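Local coordinates for DegV family protein (Streptococcus agalactiae, PDB 3LUP) that binds a fatty acid, elaidic acid in this crystal, and may act in lipid transport or fatty acid metabolism, at residues I9-S13 / L90-A94; L29-I35 / P62-P67; G174-N178 / K200-Y204. One frame throughout, in Å; residues are numbered along the deposited sequence.

Contact 1: I9-S13 / L90-A94; sequences ITDTS and LFIAA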
ATOM      1  N   ILE A   9      -4.294 -12.796  -5.400  1.00 32.45           N
ATOM      2  CA  ILE A   9      -4.672 -12.491  -4.026  1.00 33.02           C
ATOM      3  C   ILE A   9      -3.933 -11.265  -3.483  1.00 33.05           C
ATOM      4  O   ILE A   9      -2.712 -11.082  -3.686  1.00 32.37           O
ATOM      5  CB  ILE A   9      -4.528 -13.705  -3.064  1.00 33.08           C
ATOM      6  CG1 ILE A   9      -5.388 -14.875  -3.529  1.00 34.40           C
ATOM      7  CG2 ILE A   9      -5.017 -13.358  -1.681  1.00 32.79           C
ATOM      8  CD1 ILE A   9      -4.736 -15.771  -4.532  1.00 36.96           C
ATOM      9  N   THR A  10      -4.717 -10.431  -2.806  1.00 32.92           N
ATOM     10  CA  THR A  10      -4.229  -9.218  -2.197  1.00 33.06           C
ATOM     11  C   THR A  10      -5.007  -8.956  -0.921  1.00 32.89           C
ATOM     12  O   THR A  10      -5.827  -9.770  -0.530  1.00 32.92           O
ATOM     13  CB  THR A  10      -4.331  -8.019  -3.167  1.00 33.08           C
ATOM     14  OG1 THR A  10      -3.742  -6.865  -2.545  1.00 33.94           O
ATOM     15  CG2 THR A  10      -5.778  -7.733  -3.539  1.00 32.22           C
ATOM     16  N   ASP A  11      -4.741  -7.832  -0.272  1.00 32.95           N
ATOM     17  CA  ASP A  11      -5.458  -7.482   0.935  1.00 33.62           C
ATOM     18  C   ASP A  11      -6.077  -6.113   0.743  1.00 33.43           C
ATOM     19  O   ASP A  11      -5.821  -5.453  -0.248  1.00 33.64           O
ATOM     20  CB  ASP A  11      -4.538  -7.538   2.159  1.00 33.76           C
ATOM     21  CG  ASP A  11      -3.244  -6.756   1.959  1.00 36.66           C
ATOM     22  OD1 ASP A  11      -3.318  -5.522   1.687  1.00 36.80           O
ATOM     23  OD2 ASP A  11      -2.156  -7.388   2.069  1.00 38.19           O
ATOM     24  N   THR A  12      -6.911  -5.699   1.684  1.00 33.54           N
ATOM     25  CA  THR A  12      -7.666  -4.463   1.545  1.00 33.57           C
ATOM     26  C   THR A  12      -6.815  -3.185   1.677  1.00 33.76           C
ATOM     27  O   THR A  12      -7.334  -2.086   1.474  1.00 33.92           O
ATOM     28  CB  THR A  12      -8.839  -4.401   2.523  1.00 33.19           C
ATOM     29  OG1 THR A  12      -8.328  -4.434   3.854  1.00 34.45           O
ATOM     30  CG2 THR A  12      -9.773  -5.577   2.313  1.00 32.68           C
ATOM     31  N   SER A  13      -5.522  -3.323   1.974  1.00 33.74           N
ATOM     32  CA  SER A  13      -4.630  -2.163   2.000  1.00 33.84           C
ATOM     33  C   SER A  13      -4.231  -1.728   0.592  1.00 33.70           C
ATOM     34  O   SER A  13      -3.785  -0.606   0.389  1.00 33.88           O
ATOM     35  CB  SER A  13      -3.385  -2.433   2.853  1.00 34.13           C
ATOM     36  OG  SER A  13      -2.356  -3.081   2.105  1.00 35.31           O
ATOM     37  N   LEU A  90      -0.000 -10.742  -3.788  1.00 32.32           N
ATOM     38  CA  LEU A  90       0.613  -9.402  -3.695  1.00 32.41           C
ATOM     39  C   LEU A  90       0.053  -8.607  -2.502  1.00 32.40           C
ATOM     40  O   LEU A  90      -0.925  -7.852  -2.617  1.00 31.20           O
ATOM     41  CB  LEU A  90       0.421  -8.626  -4.998  1.00 32.35           C
ATOM     42  CG  LEU A  90       1.128  -9.149  -6.247  1.00 32.86           C
ATOM     43  CD1 LEU A  90       0.727  -8.304  -7.448  1.00 33.68           C
ATOM     44  CD2 LEU A  90       2.636  -9.151  -6.071  1.00 32.58           C
ATOM     45  N   PHE A  91       0.691  -8.804  -1.354  1.00 33.00           N
ATOM     46  CA  PHE A  91       0.213  -8.249  -0.106  1.00 33.77           C
ATOM     47  C   PHE A  91       1.077  -7.090   0.380  1.00 34.56           C
ATOM     48  O   PHE A  91       2.194  -6.864  -0.119  1.00 34.52           O
ATOM     49  CB  PHE A  91       0.163  -9.336   0.968  1.00 33.70           C
ATOM     50  CG  PHE A  91      -0.570 -10.571   0.542  1.00 33.74           C
ATOM     51  CD1 PHE A  91      -1.964 -10.574   0.464  1.00 33.35           C
ATOM     52  CD2 PHE A  91       0.133 -11.728   0.215  1.00 32.52           C
ATOM     53  CE1 PHE A  91      -2.646 -11.703   0.052  1.00 33.83           C
ATOM     54  CE2 PHE A  91      -0.529 -12.869  -0.182  1.00 33.75           C
ATOM     55  CZ  PHE A  91      -1.931 -12.863  -0.273  1.00 34.77           C
ATOM     56  N   ILE A  92       0.527  -6.368   1.357  1.00 34.94           N
ATOM     57  CA  ILE A  92       1.224  -5.352   2.143  1.00 35.42           C
ATOM     58  C   ILE A  92       2.729  -5.662   2.414  1.00 35.59           C
ATOM     59  O   ILE A  92       3.113  -6.813   2.680  1.00 35.50           O
ATOM     60  CB  ILE A  92       0.418  -5.108   3.456  1.00 35.59           C
ATOM     61  CG1 ILE A  92       0.959  -3.927   4.252  1.00 36.55           C
ATOM     62  CG2 ILE A  92       0.368  -6.361   4.326  1.00 35.81           C
ATOM     63  CD1 ILE A  92      -0.116  -3.202   5.057  1.00 37.45           C
ATOM     64  N   ALA A  93       3.567  -4.625   2.315  1.00 35.45           N
ATOM     65  CA  ALA A  93       5.017  -4.692   2.589  1.00 35.34           C
ATOM     66  C   ALA A  93       5.444  -5.522   3.801  1.00 35.27           C
ATOM     67  O   ALA A  93       4.942  -5.321   4.904  1.00 36.02           O
ATOM     68  CB  ALA A  93       5.559  -3.274   2.746  1.00 35.36           C
ATOM     69  N   ALA A  94       6.400  -6.425   3.602  1.00 35.18           N
ATOM     70  CA  ALA A  94       7.075  -7.158   4.701  1.00 34.68           C
ATOM     71  C   ALA A  94       7.598  -6.249   5.825  1.00 34.80           C
ATOM     72  O   ALA A  94       7.611  -6.643   6.987  1.00 34.54           O
ATOM     73  CB  ALA A  94       8.230  -8.003   4.144  1.00 34.26           C
TER
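T10 turns its OG1 away from its own backbone N (chi1 -176°) and onto the carbonyl of L90, while D11 folds its carboxylate in between its backbone N and carbonyl carbon (chi1 51°), from where it reaches the backbone of I92. The hydroxyl of T10 donates to L90 O, with 3.0 Å between T10 OG1 and L90 O. One residue earlier, L90 N donates to I9 O at 2.7 Å. D11 OD2 takes the N-H of I92 on its syn lone pair, at 3.0 Å from I92 N. The same oxygen sits at the edge of the F91 ring, in its plane, 3.2 Å from F91 CB, with carboxylate and ring inclined by 30°. The other oxygen, D11 OD1, accepts twice from S13 in its own segment: S13 N closes an Asx turn on the anti side, and S13 OG donates from the syn side, somewhat out of the carboxylate plane, at 2.7 Å from OD1. Both carboxylate oxygens are therefore engaged, which fixes the rotation of the group. S13 OG, which also pairs with T123, lies 3.7 Å from I92 CD1. I9 CG2 packs against F91 CE1 at 3.4 Å, and I9 O lies over one face of the ring, offset toward the rim. The contact prolongs the pairing of strand 6-11 with its parallel neighbour 86-89 into the loop that follows the latter. F91 meets F99 of helix 99-103 edge-to-face, strand 26-29 flanks I9, and helix 124-138 covers T10 and L90, with Q127 bonding to L90 O.

Contact 2: L29-I35 / P62-P67; sequences LDIPIII and PKTSQP. With ELA (Elaidic acid), chain B.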
ATOM      1  N   LEU A  29      -8.182 -10.291   0.786  1.00 34.51           N
ATOM      2  CA  LEU A  29      -8.219 -10.600   2.217  1.00 35.47           C
ATOM      3  C   LEU A  29      -8.467  -9.340   3.037  1.00 35.91           C
ATOM      4  O   LEU A  29      -7.870  -8.302   2.751  1.00 36.20           O
ATOM      5  CB  LEU A  29      -6.877 -11.194   2.648  1.00 35.33           C
ATOM      6  CG  LEU A  29      -6.583 -12.684   2.523  1.00 36.10           C
ATOM      7  CD1 LEU A  29      -7.295 -13.303   1.348  1.00 38.36           C
ATOM      8  CD2 LEU A  29      -5.077 -12.916   2.430  1.00 35.87           C
ATOM      9  N   ASP A  30      -9.313  -9.435   4.066  1.00 36.26           N
ATOM     10  CA  ASP A  30      -9.593  -8.291   4.939  1.00 36.99           C
ATOM     11  C   ASP A  30      -8.559  -8.071   6.039  1.00 37.08           C
ATOM     12  O   ASP A  30      -8.064  -9.019   6.647  1.00 37.63           O
ATOM     13  CB  ASP A  30     -10.984  -8.405   5.560  1.00 37.19           C
ATOM     14  CG  ASP A  30     -12.088  -8.453   4.514  1.00 38.80           C
ATOM     15  OD1 ASP A  30     -11.977  -7.771   3.465  1.00 39.59           O
ATOM     16  OD2 ASP A  30     -13.072  -9.191   4.741  1.00 40.66           O
ATOM     17  N   ILE A  31      -8.240  -6.803   6.281  1.00 37.36           N
ATOM     18  CA  ILE A  31      -7.373  -6.400   7.400  1.00 37.30           C
ATOM     19  C   ILE A  31      -8.197  -5.772   8.521  1.00 37.51           C
ATOM     20  O   ILE A  31      -8.822  -4.737   8.324  1.00 37.67           O
ATOM     21  CB  ILE A  31      -6.247  -5.418   6.955  1.00 37.15           C
ATOM     22  CG1 ILE A  31      -5.400  -6.055   5.837  1.00 36.08           C
ATOM     23  CG2 ILE A  31      -5.397  -4.989   8.168  1.00 36.55           C
ATOM     24  CD1 ILE A  31      -4.323  -5.180   5.249  1.00 34.53           C
ATOM     25  N   PRO A  32      -8.217  -6.415   9.693  1.00 37.93           N
ATOM     26  CA  PRO A  32      -8.955  -5.879  10.832  1.00 38.25           C
ATOM     27  C   PRO A  32      -8.320  -4.628  11.451  1.00 38.68           C
ATOM     28  O   PRO A  32      -7.095  -4.496  11.491  1.00 38.48           O
ATOM     29  CB  PRO A  32      -8.927  -7.035  11.840  1.00 38.24           C
ATOM     30  CG  PRO A  32      -8.634  -8.265  11.022  1.00 37.90           C
ATOM     31  CD  PRO A  32      -7.688  -7.763   9.972  1.00 38.24           C
ATOM     32  N   ILE A  33      -9.165  -3.709  11.904  1.00 39.15           N
ATOM     33  CA  ILE A  33      -8.713  -2.608  12.731  1.00 40.05           C
ATOM     34  C   ILE A  33      -9.228  -2.812  14.161  1.00 40.40           C
ATOM     35  O   ILE A  33     -10.358  -3.258  14.371  1.00 40.41           O
ATOM     36  CB  ILE A  33      -9.140  -1.220  12.172  1.00 40.35           C
ATOM     37  CG1 ILE A  33     -10.497  -0.798  12.714  1.00 41.15           C
ATOM     38  CG2 ILE A  33      -9.142  -1.185  10.631  1.00 40.23           C
ATOM     39  CD1 ILE A  33     -10.689   0.681  12.679  1.00 42.75           C
ATOM     40  N   ILE A  34      -8.393  -2.514  15.145  1.00 41.04           N
ATOM     41  CA  ILE A  34      -8.790  -2.703  16.536  1.00 42.03           C
ATOM     42  C   ILE A  34      -8.863  -1.364  17.259  1.00 42.58           C
ATOM     43  O   ILE A  34      -7.833  -0.753  17.573  1.00 42.12           O
ATOM     44  CB  ILE A  34      -7.838  -3.663  17.307  1.00 42.16           C
ATOM     45  CG1 ILE A  34      -7.500  -4.910  16.474  1.00 42.62           C
ATOM     46  CG2 ILE A  34      -8.457  -4.059  18.640  1.00 41.82           C
ATOM     47  CD1 ILE A  34      -6.101  -5.466  16.735  1.00 43.73           C
ATOM     48  N   ILE A  35     -10.092  -0.916  17.510  1.00 43.45           N
ATOM     49  CA  ILE A  35     -10.325   0.307  18.268  1.00 44.34           C
ATOM     50  C   ILE A  35     -10.244  -0.063  19.750  1.00 45.22           C
ATOM     51  O   ILE A  35      -9.271  -0.691  20.166  1.00 45.73           O
ATOM     52  CB  ILE A  35     -11.663   0.964  17.889  1.00 44.19           C
ATOM     53  CG1 ILE A  35     -11.912   0.844  16.372  1.00 43.71           C
ATOM     54  CG2 ILE A  35     -11.699   2.428  18.366  1.00 44.35           C
ATOM     55  CD1 ILE A  35     -11.377   1.987  15.530  1.00 41.88           C
ATOM     56  N   PRO A  62      -5.748   3.293  17.769  1.00 43.23           N
ATOM     57  CA  PRO A  62      -6.141   2.021  17.178  1.00 42.61           C
ATOM     58  C   PRO A  62      -4.927   1.180  16.757  1.00 42.23           C
ATOM     59  O   PRO A  62      -3.811   1.711  16.600  1.00 42.06           O
ATOM     60  CB  PRO A  62      -6.962   2.436  15.949  1.00 42.31           C
ATOM     61  CG  PRO A  62      -7.353   3.834  16.187  1.00 42.80           C
ATOM     62  CD  PRO A  62      -6.232   4.432  16.965  1.00 43.19           C
ATOM     63  N   LYS A  63      -5.146  -0.127  16.611  1.00 41.56           N
ATOM     64  CA  LYS A  63      -4.149  -1.016  16.030  1.00 40.84           C
ATOM     65  C   LYS A  63      -4.758  -1.735  14.835  1.00 40.20           C
ATOM     66  O   LYS A  63      -5.972  -1.737  14.645  1.00 39.98           O
ATOM     67  CB  LYS A  63      -3.656  -2.033  17.060  1.00 40.94           C
ATOM     68  CG  LYS A  63      -3.183  -1.437  18.365  1.00 41.65           C
ATOM     69  CD  LYS A  63      -2.306  -2.402  19.156  1.00 43.68           C
ATOM     70  CE  LYS A  63      -0.934  -2.548  18.505  1.00 45.21           C
ATOM     71  NZ  LYS A  63       0.155  -2.249  19.479  1.00 46.02           N
ATOM     72  N   THR A  64      -3.911  -2.331  14.014  1.00 39.63           N
ATOM     73  CA  THR A  64      -4.397  -3.264  13.020  1.00 39.35           C
ATOM     74  C   THR A  64      -3.804  -4.634  13.321  1.00 39.82           C
ATOM     75  O   THR A  64      -2.897  -4.767  14.157  1.00 39.84           O
ATOM     76  CB  THR A  64      -4.045  -2.835  11.587  1.00 39.03           C
ATOM     77  OG1 THR A  64      -2.634  -2.693  11.476  1.00 37.78           O
ATOM     78  CG2 THR A  64      -4.715  -1.504  11.235  1.00 39.04           C
ATOM     79  N   SER A  65      -4.340  -5.655  12.659  1.00 40.01           N
ATOM     80  CA  SER A  65      -3.783  -6.992  12.747  1.00 40.21           C
ATOM     81  C   SER A  65      -3.659  -7.535  11.347  1.00 39.74           C
ATOM     82  O   SER A  65      -4.343  -7.067  10.441  1.00 39.75           O
ATOM     83  CB  SER A  65      -4.669  -7.899  13.587  1.00 40.33           C
ATOM     84  OG  SER A  65      -5.917  -8.035  12.945  1.00 42.24           O
ATOM     85  N   GLN A  66      -2.766  -8.511  11.183  1.00 39.47           N
ATOM     86  CA  GLN A  66      -2.540  -9.187   9.913  1.00 39.12           C
ATOM     87  C   GLN A  66      -3.840  -9.813   9.433  1.00 39.17           C
ATOM     88  O   GLN A  66      -4.684 -10.176  10.256  1.00 39.52           O
ATOM     89  CB  GLN A  66      -1.481 -10.276  10.090  1.00 38.95           C
ATOM     90  CG  GLN A  66      -0.085  -9.747  10.359  1.00 38.60           C
ATOM     91  CD  GLN A  66       0.868 -10.807  10.877  1.00 38.45           C
ATOM     92  OE1 GLN A  66       0.957 -11.922  10.336  1.00 39.10           O
ATOM     93  NE2 GLN A  66       1.600 -10.463  11.925  1.00 36.43           N
ATOM     94  N   PRO A  67      -4.030  -9.922   8.104  1.00 39.07           N
ATOM     95  CA  PRO A  67      -5.169 -10.721   7.640  1.00 39.04           C
ATOM     96  C   PRO A  67      -5.050 -12.156   8.153  1.00 38.80           C
ATOM     97  O   PRO A  67      -3.972 -12.569   8.574  1.00 38.87           O
ATOM     98  CB  PRO A  67      -5.063 -10.671   6.108  1.00 39.00           C
ATOM     99  CG  PRO A  67      -3.867  -9.865   5.793  1.00 38.87           C
ATOM    100  CD  PRO A  67      -3.425  -9.137   7.020  1.00 38.99           C
TER
HETATM  101  CA  ELA B 301       0.217  -5.838  11.467  1.00 52.96           C
HETATM  102  C   ELA B 301       0.301  -6.138  12.967  1.00 54.95           C
HETATM  103  O   ELA B 301       0.079  -5.266  13.858  1.00 54.14           O
HETATM  104  C3  ELA B 301      -1.174  -5.421  10.995  1.00 48.32           C
HETATM  105  C4  ELA B 301      -1.268  -5.438   9.473  1.00 46.96           C
HETATM  106  C5  ELA B 301      -1.700  -4.078   8.888  1.00 46.74           C
HETATM  107  C6  ELA B 301      -0.501  -3.137   8.702  1.00 44.62           C
HETATM  108  C7  ELA B 301      -0.802  -1.659   8.486  1.00 42.43           C
HETATM  109  C8  ELA B 301       0.508  -0.868   8.386  1.00 42.25           C
HETATM  110  C9  ELA B 301       0.400   0.276   7.387  1.00 41.37           C
HETATM  111  C10 ELA B 301       1.427   1.342   7.300  1.00 40.25           C
HETATM  112  C11 ELA B 301       1.049   2.700   6.743  1.00 39.40           C
HETATM  113  C12 ELA B 301       2.031   3.199   5.691  1.00 37.95           C
HETATM  114  C13 ELA B 301       1.448   3.233   4.288  1.00 37.06           C
HETATM  115  C14 ELA B 301       2.035   4.337   3.421  1.00 36.64           C
HETATM  116  C15 ELA B 301       1.328   4.366   2.058  1.00 36.35           C
HETATM  117  C16 ELA B 301       2.046   5.212   1.004  1.00 34.37           C
HETATM  118  C17 ELA B 301       2.501   4.356  -0.173  1.00 34.94           C
HETATM  119  C18 ELA B 301       2.366   5.079  -1.507  1.00 34.37           C
HETATM  120  OXT ELA B 301       0.622  -7.293  13.332  1.00 55.09           O
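I31 CG1 lies over one face of the P67 ring, offset from its centre, 3.8 Å from P67 CD, and L29 CB touches the same ring near its plane, at the CB edge, 3.9 Å from P67 CB. S65 OG comes obliquely above the rim of the P32 ring, 3.3 Å from P32 CG. The hydroxyl of S65 is placed beside P32 by a chi1 of 64°, which tucks OG between its backbone N and carbonyl carbon. I31 sends its two branches to different partners. CG1, beside the backbone N, serves P67, whereas CG2 rests 3.3 Å from S65 O and 3.9 Å from C5 of the elaidic acid. Further along, the backbones pair in antiparallel fashion. I34 and K63 form the hydrogen-bonded pair through a bond from I34 N to K63 O (2.6 Å) and a return from K63 N to I34 O (2.9 Å); I33 and T64 form the non-hydrogen-bonded pair beside it, and S65 N adds a bond to P32 O. T64 has CB against ligand C5, while its OG1 is hydrogen-bonded to H271; Q66, whose OE1 is held by N102, lays its CG alongside the ligand's carboxyl end. The arrangement is a short two-stranded antiparallel ribbon, separate from the larger sheets, that forms part of the wall of the fatty acid pocket in this DegV protein.

Contact 3: G174-N178 / K200-Y204; sequences GRLSN and KIVVY. With ELA (Elaidic acid), chain B.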
ATOM      1  N   GLY A 174       4.523   2.004  15.331  1.00 38.03           N
ATOM      2  CA  GLY A 174       5.784   1.291  15.185  1.00 37.49           C
ATOM      3  C   GLY A 174       6.263   1.083  13.767  1.00 37.32           C
ATOM      4  O   GLY A 174       7.253   0.382  13.560  1.00 37.33           O
ATOM      5  N   ARG A 175       5.582   1.675  12.785  1.00 37.08           N
ATOM      6  CA  ARG A 175       5.965   1.440  11.379  1.00 37.01           C
ATOM      7  C   ARG A 175       7.057   2.378  10.871  1.00 36.80           C
ATOM      8  O   ARG A 175       7.692   2.092   9.851  1.00 36.89           O
ATOM      9  CB  ARG A 175       4.769   1.415  10.422  1.00 36.64           C
ATOM     10  CG  ARG A 175       3.555   0.665  10.926  1.00 36.98           C
ATOM     11  CD  ARG A 175       3.708  -0.842  10.995  1.00 36.56           C
ATOM     12  NE  ARG A 175       2.846  -1.339  12.068  1.00 37.88           N
ATOM     13  CZ  ARG A 175       2.431  -2.593  12.221  1.00 36.81           C
ATOM     14  NH1 ARG A 175       2.781  -3.534  11.367  1.00 37.21           N
ATOM     15  NH2 ARG A 175       1.646  -2.901  13.238  1.00 37.00           N
ATOM     16  N   LEU A 176       7.271   3.485  11.578  1.00 36.60           N
ATOM     17  CA  LEU A 176       8.480   4.288  11.387  1.00 36.48           C
ATOM     18  C   LEU A 176       9.650   3.600  12.092  1.00 36.51           C
ATOM     19  O   LEU A 176       9.594   3.346  13.306  1.00 36.42           O
ATOM     20  CB  LEU A 176       8.304   5.720  11.915  1.00 36.29           C
ATOM     21  CG  LEU A 176       9.551   6.616  11.801  1.00 35.91           C
ATOM     22  CD1 LEU A 176       9.985   6.829  10.350  1.00 35.12           C
ATOM     23  CD2 LEU A 176       9.347   7.952  12.490  1.00 34.76           C
ATOM     24  N   SER A 177      10.700   3.294  11.332  1.00 36.14           N
ATOM     25  CA  SER A 177      11.839   2.552  11.875  1.00 36.05           C
ATOM     26  C   SER A 177      12.671   3.448  12.770  1.00 35.62           C
ATOM     27  O   SER A 177      12.874   4.625  12.439  1.00 35.68           O
ATOM     28  CB  SER A 177      12.711   2.006  10.753  1.00 36.03           C
ATOM     29  OG  SER A 177      11.960   1.910   9.557  1.00 37.91           O
ATOM     30  N   ASN A 178      13.144   2.866  13.885  1.00 35.22           N
ATOM     31  CA  ASN A 178      13.921   3.539  14.943  1.00 34.59           C
ATOM     32  C   ASN A 178      13.195   4.774  15.508  1.00 34.41           C
ATOM     33  O   ASN A 178      13.822   5.662  16.103  1.00 34.32           O
ATOM     34  CB  ASN A 178      15.353   3.869  14.462  1.00 34.57           C
ATOM     35  CG  ASN A 178      16.304   4.225  15.610  1.00 34.87           C
ATOM     36  OD1 ASN A 178      16.170   3.718  16.723  1.00 35.83           O
ATOM     37  ND2 ASN A 178      17.265   5.104  15.338  1.00 34.31           N
ATOM     38  N   LYS A 200      10.783  -0.645   4.367  1.00 32.52           N
ATOM     39  CA  LYS A 200      10.531  -0.035   5.675  1.00 31.69           C
ATOM     40  C   LYS A 200      10.285   1.446   5.508  1.00 31.40           C
ATOM     41  O   LYS A 200      10.816   2.081   4.589  1.00 31.39           O
ATOM     42  CB  LYS A 200      11.727  -0.211   6.608  1.00 31.74           C
ATOM     43  CG  LYS A 200      11.874  -1.591   7.185  1.00 32.18           C
ATOM     44  CD  LYS A 200      12.659  -1.551   8.487  1.00 33.21           C
ATOM     45  CE  LYS A 200      12.744  -2.955   9.094  1.00 34.02           C
ATOM     46  NZ  LYS A 200      13.510  -3.897   8.212  1.00 32.92           N
ATOM     47  N   ILE A 201       9.493   2.023   6.401  1.00 30.80           N
ATOM     48  CA  ILE A 201       9.345   3.454   6.358  1.00 30.23           C
ATOM     49  C   ILE A 201      10.454   4.095   7.166  1.00 30.17           C
ATOM     50  O   ILE A 201      10.624   3.795   8.354  1.00 30.04           O
ATOM     51  CB  ILE A 201       7.984   3.926   6.823  1.00 30.40           C
ATOM     52  CG1 ILE A 201       6.872   3.076   6.165  1.00 30.25           C
ATOM     53  CG2 ILE A 201       7.858   5.431   6.520  1.00 30.03           C
ATOM     54  CD1 ILE A 201       5.440   3.541   6.484  1.00 27.46           C
ATOM     55  N   VAL A 202      11.234   4.934   6.483  1.00 29.89           N
ATOM     56  CA  VAL A 202      12.363   5.650   7.081  1.00 29.74           C
ATOM     57  C   VAL A 202      12.233   7.123   6.698  1.00 30.27           C
ATOM     58  O   VAL A 202      11.430   7.473   5.819  1.00 30.25           O
ATOM     59  CB  VAL A 202      13.780   5.079   6.653  1.00 29.32           C
ATOM     60  CG1 VAL A 202      13.861   3.597   6.879  1.00 29.09           C
ATOM     61  CG2 VAL A 202      14.119   5.404   5.213  1.00 27.82           C
ATOM     62  N   VAL A 203      13.003   7.984   7.364  1.00 30.46           N
ATOM     63  CA  VAL A 203      12.999   9.394   7.022  1.00 30.84           C
ATOM     64  C   VAL A 203      13.873   9.597   5.797  1.00 31.53           C
ATOM     65  O   VAL A 203      15.059   9.277   5.796  1.00 31.47           O
ATOM     66  CB  VAL A 203      13.482  10.294   8.186  1.00 30.68           C
ATOM     67  CG1 VAL A 203      13.336  11.768   7.823  1.00 29.61           C
ATOM     68  CG2 VAL A 203      12.709   9.975   9.465  1.00 30.54           C
ATOM     69  N   TYR A 204      13.269  10.115   4.740  1.00 32.71           N
ATOM     70  CA  TYR A 204      14.033  10.490   3.569  1.00 33.68           C
ATOM     71  C   TYR A 204      14.788  11.795   3.834  1.00 34.40           C
ATOM     72  O   TYR A 204      16.005  11.842   3.694  1.00 33.90           O
ATOM     73  CB  TYR A 204      13.111  10.612   2.355  1.00 33.72           C
ATOM     74  CG  TYR A 204      13.826  10.936   1.069  1.00 33.88           C
ATOM     75  CD1 TYR A 204      14.610   9.978   0.420  1.00 33.69           C
ATOM     76  CD2 TYR A 204      13.709  12.202   0.493  1.00 34.33           C
ATOM     77  CE1 TYR A 204      15.268  10.274  -0.769  1.00 34.72           C
ATOM     78  CE2 TYR A 204      14.357  12.509  -0.697  1.00 36.00           C
ATOM     79  CZ  TYR A 204      15.135  11.542  -1.321  1.00 36.37           C
ATOM     80  OH  TYR A 204      15.776  11.859  -2.492  1.00 38.26           O
TER
HETATM   81  CA  ELA B 301       0.217  -5.838  11.467  1.00 52.96           C
HETATM   82  C   ELA B 301       0.301  -6.138  12.967  1.00 54.95           C
HETATM   83  O   ELA B 301       0.079  -5.266  13.858  1.00 54.14           O
HETATM   84  C3  ELA B 301      -1.174  -5.421  10.995  1.00 48.32           C
HETATM   85  C4  ELA B 301      -1.268  -5.438   9.473  1.00 46.96           C
HETATM   86  C5  ELA B 301      -1.700  -4.078   8.888  1.00 46.74           C
HETATM   87  C6  ELA B 301      -0.501  -3.137   8.702  1.00 44.62           C
HETATM   88  C7  ELA B 301      -0.802  -1.659   8.486  1.00 42.43           C
HETATM   89  C8  ELA B 301       0.508  -0.868   8.386  1.00 42.25           C
HETATM   90  C9  ELA B 301       0.400   0.276   7.387  1.00 41.37           C
HETATM   91  C10 ELA B 301       1.427   1.342   7.300  1.00 40.25           C
HETATM   92  C11 ELA B 301       1.049   2.700   6.743  1.00 39.40           C
HETATM   93  C12 ELA B 301       2.031   3.199   5.691  1.00 37.95           C
HETATM   94  C13 ELA B 301       1.448   3.233   4.288  1.00 37.06           C
HETATM   95  C14 ELA B 301       2.035   4.337   3.421  1.00 36.64           C
HETATM   96  C15 ELA B 301       1.328   4.366   2.058  1.00 36.35           C
HETATM   97  C16 ELA B 301       2.046   5.212   1.004  1.00 34.37           C
HETATM   98  C17 ELA B 301       2.501   4.356  -0.173  1.00 34.94           C
HETATM   99  C18 ELA B 301       2.366   5.079  -1.507  1.00 34.37           C
HETATM  100  OXT ELA B 301       0.622  -7.293  13.332  1.00 55.09           O
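L176 lays CD1 over the carbonyl of I201 and on toward V203, 3.7 Å from I201 O and 4.3 Å from V203 CG2; a CG anti to its backbone N (chi1 178°) directs it that way. I201 O accepts two bonds from S177. S177 N donates at 3.0 Å from I201 O, and S177 OG donates to the same I201 O at 2.6 Å from above the carbonyl plane. That hydroxyl also rests against K200 CB and V202 CG1. I201 CB lies 3.6 Å from R175 O, and its tip continues into the pocket, with I201 CD1 3.5 Å from C12 of the elaidic acid. R175 departs in another direction along a chain bent at chi2. NH2 donates to the ligand's O at 2.9 Å, the carboxyl carbon lying at the guanidinium edge and in its plane, while C8 lies over one face. NH1 is held by the carbonyl of I96, which positions the group. The loop after helix 168-173 is tied to strand 201-205; the loop supplies the probably cationic R175 to the acid head and the strand supplies I201 to the hydrocarbon chain, a division that matches the amphipathic ligand.

The elaidic acid links the three contacts. Contacts 2 and 3 meet its carboxyl end from different parts of the chain, T64 and Q66 from contact 2 and R175 from contact 3, and contact 3 adds I201 further down the hydrocarbon tail. Their centres lie about 20 Å apart and their nearest atoms about 5 Å, without touching. Contact 1 reaches the ligand through I92, whose side chain comes within about 4 Å of it. Contact 2 is nested within the loop closed by contact 1, and the two touch directly: T10 O and L29 N, 2.7 Å apart, probably form a hydrogen bond. Contact 3 follows later in sequence, its centre about 19 Å from that of contact 1.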